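Local coordinates for protein paenibacillus xanthan lyase (Paenibacillus, PDB 6F2P) that probably cleaves the polysaccharide xanthan by beta-elimination, as a calcium-binding lyase of polysaccharide lyase family 8, at residues 847-852 with 858-863. Numbering follows the deposited sequence.
Sequences QDMFWT and KEFTMG
Lys-858 lays its aliphatic chain over one face of the Trp-851 indole. Its CE sits 3.7 Å from the centroid of the six-membered ring of Trp-851, a CH-pi contact. The lysine chain bends at chi3 (-60°), which brings CE in over the ring, while CG rests near CZ2. The indole NE1 is used outside the contact, in a hydrogen bond to the backbone O of Glu-855. An alanine in place of Trp-851 would probably leave the Lys-858 chain without the surface it lies on and open a gap beside Phe-860. Phe-860 follows, a buried ring that points toward 847-852. Trp-851 CZ3 reaches the edge of its ring, 3.9 Å from Phe-860 CE1. Met-849 SD lies over the centre of one face, 3.6 Å from the Phe-860 centroid, a Met-aromatic contact. At the ring edge, Gln-847 OE1 approaches Phe-860 CD2 at 3.2 Å, the amide and ring planes standing 81° apart. Strands 841-848 and 857-867 lie in the two facing sheets of a beta-sandwich, paired with 832-838 and 817-826; Met-849 and Trp-851 come from the loop leaving 841-848. The two strands meet through side chains and one water. Beyond Phe-860, Met-862 meets Met-849 through their CE methyls, 4.1 Å apart. The Met-862 CE also touches Gln-847 CG. The water accepts from Gln-847 NE2 and donates to Met-862 O at 2.6 Å. Met-862 and Gly-863 form a classic beta bulge opposite Val-821.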
ATOM      1  N   GLN A 847       7.646  26.423 -29.438  1.00 29.29           N
ATOM      2  CA  GLN A 847       7.973  27.814 -29.174  1.00 30.19           C
ATOM      3  C   GLN A 847       9.446  27.963 -28.861  1.00 35.92           C
ATOM      4  O   GLN A 847       9.959  27.338 -27.930  1.00 37.56           O
ATOM      5  CB  GLN A 847       7.154  28.333 -27.993  1.00 32.94           C
ATOM      6  CG  GLN A 847       5.666  28.423 -28.264  1.00 38.06           C
ATOM      7  CD  GLN A 847       5.257  29.777 -28.810  1.00 37.66           C
ATOM      8  OE1 GLN A 847       6.066  30.705 -28.887  1.00 39.56           O
ATOM      9  NE2 GLN A 847       3.993  29.899 -29.186  1.00 40.13           N
ATOM     10  N   ASP A 848      10.132  28.790 -29.638  1.00 31.94           N
ATOM     11  CA  ASP A 848      11.518  29.103 -29.333  1.00 32.83           C
ATOM     12  C   ASP A 848      11.535  30.110 -28.178  1.00 34.53           C
ATOM     13  O   ASP A 848      11.181  31.290 -28.343  1.00 32.34           O
ATOM     14  CB  ASP A 848      12.256  29.607 -30.582  1.00 27.13           C
ATOM     15  CG  ASP A 848      13.605  30.221 -30.267  1.00 33.28           C
ATOM     16  OD1 ASP A 848      14.177  29.929 -29.194  1.00 34.08           O
ATOM     17  OD2 ASP A 848      14.096  31.006 -31.105  1.00 42.63           O
ATOM     18  N   MET A 849      11.950  29.615 -27.013  1.00 30.37           N
ATOM     19  CA  MET A 849      11.913  30.367 -25.766  1.00 28.31           C
ATOM     20  C   MET A 849      13.155  31.229 -25.553  1.00 31.72           C
ATOM     21  O   MET A 849      13.348  31.784 -24.471  1.00 32.58           O
ATOM     22  CB  MET A 849      11.760  29.407 -24.587  1.00 34.04           C
ATOM     23  CG  MET A 849      10.620  28.416 -24.718  1.00 30.73           C
ATOM     24  SD  MET A 849       9.065  29.239 -24.413  1.00 46.88           S
ATOM     25  CE  MET A 849       7.946  27.869 -24.166  1.00 26.43           C
ATOM     26  N   PHE A 850      14.002  31.341 -26.570  1.00 30.84           N
ATOM     27  CA  PHE A 850      15.185  32.190 -26.456  1.00 37.07           C
ATOM     28  C   PHE A 850      14.947  33.625 -26.950  1.00 38.24           C
ATOM     29  O   PHE A 850      14.226  33.850 -27.925  1.00 39.36           O
ATOM     30  CB  PHE A 850      16.377  31.571 -27.196  1.00 38.19           C
ATOM     31  CG  PHE A 850      17.646  32.375 -27.078  1.00 38.14           C
ATOM     32  CD1 PHE A 850      18.475  32.227 -25.974  1.00 39.83           C
ATOM     33  CD2 PHE A 850      18.008  33.282 -28.065  1.00 33.14           C
ATOM     34  CE1 PHE A 850      19.643  32.966 -25.853  1.00 34.20           C
ATOM     35  CE2 PHE A 850      19.168  34.027 -27.949  1.00 37.82           C
ATOM     36  CZ  PHE A 850      19.990  33.868 -26.840  1.00 36.14           C
ATOM     37  N   TRP A 851      15.557  34.587 -26.263  1.00 33.22           N
ATOM     38  CA  TRP A 851      15.618  35.961 -26.755  1.00 40.99           C
ATOM     39  C   TRP A 851      16.745  36.790 -26.119  1.00 43.62           C
ATOM     40  O   TRP A 851      17.230  36.481 -25.025  1.00 39.43           O
ATOM     41  CB  TRP A 851      14.267  36.676 -26.626  1.00 33.27           C
ATOM     42  CG  TRP A 851      13.873  37.052 -25.232  1.00 34.84           C
ATOM     43  CD1 TRP A 851      14.076  38.254 -24.613  1.00 42.07           C
ATOM     44  CD2 TRP A 851      13.189  36.227 -24.289  1.00 34.29           C
ATOM     45  NE1 TRP A 851      13.560  38.226 -23.341  1.00 39.57           N
ATOM     46  CE2 TRP A 851      13.009  36.991 -23.117  1.00 38.72           C
ATOM     47  CE3 TRP A 851      12.712  34.915 -24.321  1.00 30.08           C
ATOM     48  CZ2 TRP A 851      12.373  36.486 -21.988  1.00 33.99           C
ATOM     49  CZ3 TRP A 851      12.082  34.415 -23.204  1.00 32.60           C
ATOM     50  CH2 TRP A 851      11.918  35.198 -22.049  1.00 33.97           C
ATOM     51  N   THR A 852      17.145  37.843 -26.826  1.00 48.08           N
ATOM     52  CA  THR A 852      18.282  38.677 -26.449  1.00 50.23           C
ATOM     53  C   THR A 852      17.837  40.080 -26.051  1.00 51.58           C
ATOM     54  O   THR A 852      18.587  40.823 -25.407  1.00 47.98           O
ATOM     55  CB  THR A 852      19.265  38.808 -27.621  1.00 50.78           C
ATOM     56  OG1 THR A 852      18.526  39.048 -28.827  1.00 51.98           O
ATOM     57  CG2 THR A 852      20.078  37.535 -27.784  1.00 39.69           C
ATOM     58  N   LYS A 858       8.539  36.966 -20.712  1.00 35.25           N
ATOM     59  CA  LYS A 858       7.495  37.107 -21.720  1.00 31.02           C
ATOM     60  C   LYS A 858       6.393  36.094 -21.460  1.00 31.21           C
ATOM     61  O   LYS A 858       6.627  35.048 -20.862  1.00 35.05           O
ATOM     62  CB  LYS A 858       8.055  36.894 -23.130  1.00 33.26           C
ATOM     63  CG  LYS A 858       9.077  37.923 -23.577  1.00 35.83           C
ATOM     64  CD  LYS A 858       9.290  37.864 -25.081  1.00 39.82           C
ATOM     65  CE  LYS A 858       9.797  36.498 -25.542  1.00 31.99           C
ATOM     66  NZ  LYS A 858      10.030  36.447 -27.026  1.00 31.93           N
ATOM     67  N   GLU A 859       5.188  36.406 -21.915  1.00 31.81           N
ATOM     68  CA  GLU A 859       4.072  35.483 -21.790  1.00 28.97           C
ATOM     69  C   GLU A 859       3.853  34.769 -23.116  1.00 36.06           C
ATOM     70  O   GLU A 859       3.396  35.380 -24.084  1.00 40.73           O
ATOM     71  CB  GLU A 859       2.799  36.231 -21.413  1.00 29.24           C
ATOM     72  CG  GLU A 859       1.743  35.330 -20.836  1.00 33.16           C
ATOM     73  CD  GLU A 859       2.034  34.968 -19.398  1.00 35.20           C
ATOM     74  OE1 GLU A 859       2.725  35.759 -18.713  1.00 37.49           O
ATOM     75  OE2 GLU A 859       1.573  33.898 -18.948  1.00 38.99           O
ATOM     76  N   PHE A 860       4.179  33.481 -23.161  1.00 30.60           N
ATOM     77  CA  PHE A 860       3.999  32.697 -24.373  1.00 23.97           C
ATOM     78  C   PHE A 860       2.605  32.100 -24.425  1.00 28.81           C
ATOM     79  O   PHE A 860       2.141  31.510 -23.454  1.00 37.91           O
ATOM     80  CB  PHE A 860       5.045  31.579 -24.459  1.00 22.42           C
ATOM     81  CG  PHE A 860       6.429  32.072 -24.753  1.00 24.82           C
ATOM     82  CD1 PHE A 860       7.212  32.635 -23.749  1.00 25.19           C
ATOM     83  CD2 PHE A 860       6.952  31.982 -26.034  1.00 27.49           C
ATOM     84  CE1 PHE A 860       8.493  33.099 -24.016  1.00 22.66           C
ATOM     85  CE2 PHE A 860       8.236  32.440 -26.311  1.00 25.35           C
ATOM     86  CZ  PHE A 860       9.007  33.000 -25.298  1.00 24.39           C
ATOM     87  N   THR A 861       1.936  32.257 -25.561  1.00 31.26           N
ATOM     88  CA  THR A 861       0.676  31.571 -25.799  1.00 30.07           C
ATOM     89  C   THR A 861       0.972  30.268 -26.529  1.00 30.30           C
ATOM     90  O   THR A 861       1.325  30.273 -27.708  1.00 31.77           O
ATOM     91  CB  THR A 861      -0.283  32.423 -26.640  1.00 24.12           C
ATOM     92  OG1 THR A 861      -0.418  33.714 -26.044  1.00 31.84           O
ATOM     93  CG2 THR A 861      -1.649  31.770 -26.706  1.00 32.44           C
ATOM     94  N   MET A 862       0.843  29.152 -25.820  1.00 29.52           N
ATOM     95  CA  MET A 862       1.190  27.857 -26.385  1.00 33.57           C
ATOM     96  C   MET A 862       0.119  27.408 -27.361  1.00 32.22           C
ATOM     97  O   MET A 862       0.417  26.894 -28.440  1.00 36.12           O
ATOM     98  CB  MET A 862       1.354  26.809 -25.283  1.00 31.76           C
ATOM     99  CG  MET A 862       2.189  27.258 -24.091  1.00 27.91           C
ATOM    100  SD  MET A 862       3.876  27.665 -24.545  1.00 40.28           S
ATOM    101  CE  MET A 862       4.445  26.101 -25.215  1.00 38.76           C
ATOM    102  N   GLY A 863      -1.134  27.601 -26.976  1.00 28.74           N
ATOM    103  CA  GLY A 863      -2.239  27.186 -27.813  1.00 31.30           C
ATOM    104  C   GLY A 863      -3.467  26.824 -27.009  1.00 33.19           C
ATOM    105  O   GLY A 863      -3.487  26.962 -25.788  1.00 38.07           O
TER
HETATM  106  O   HOH W   1       2.610  27.214 -29.748  1.00 31.36           O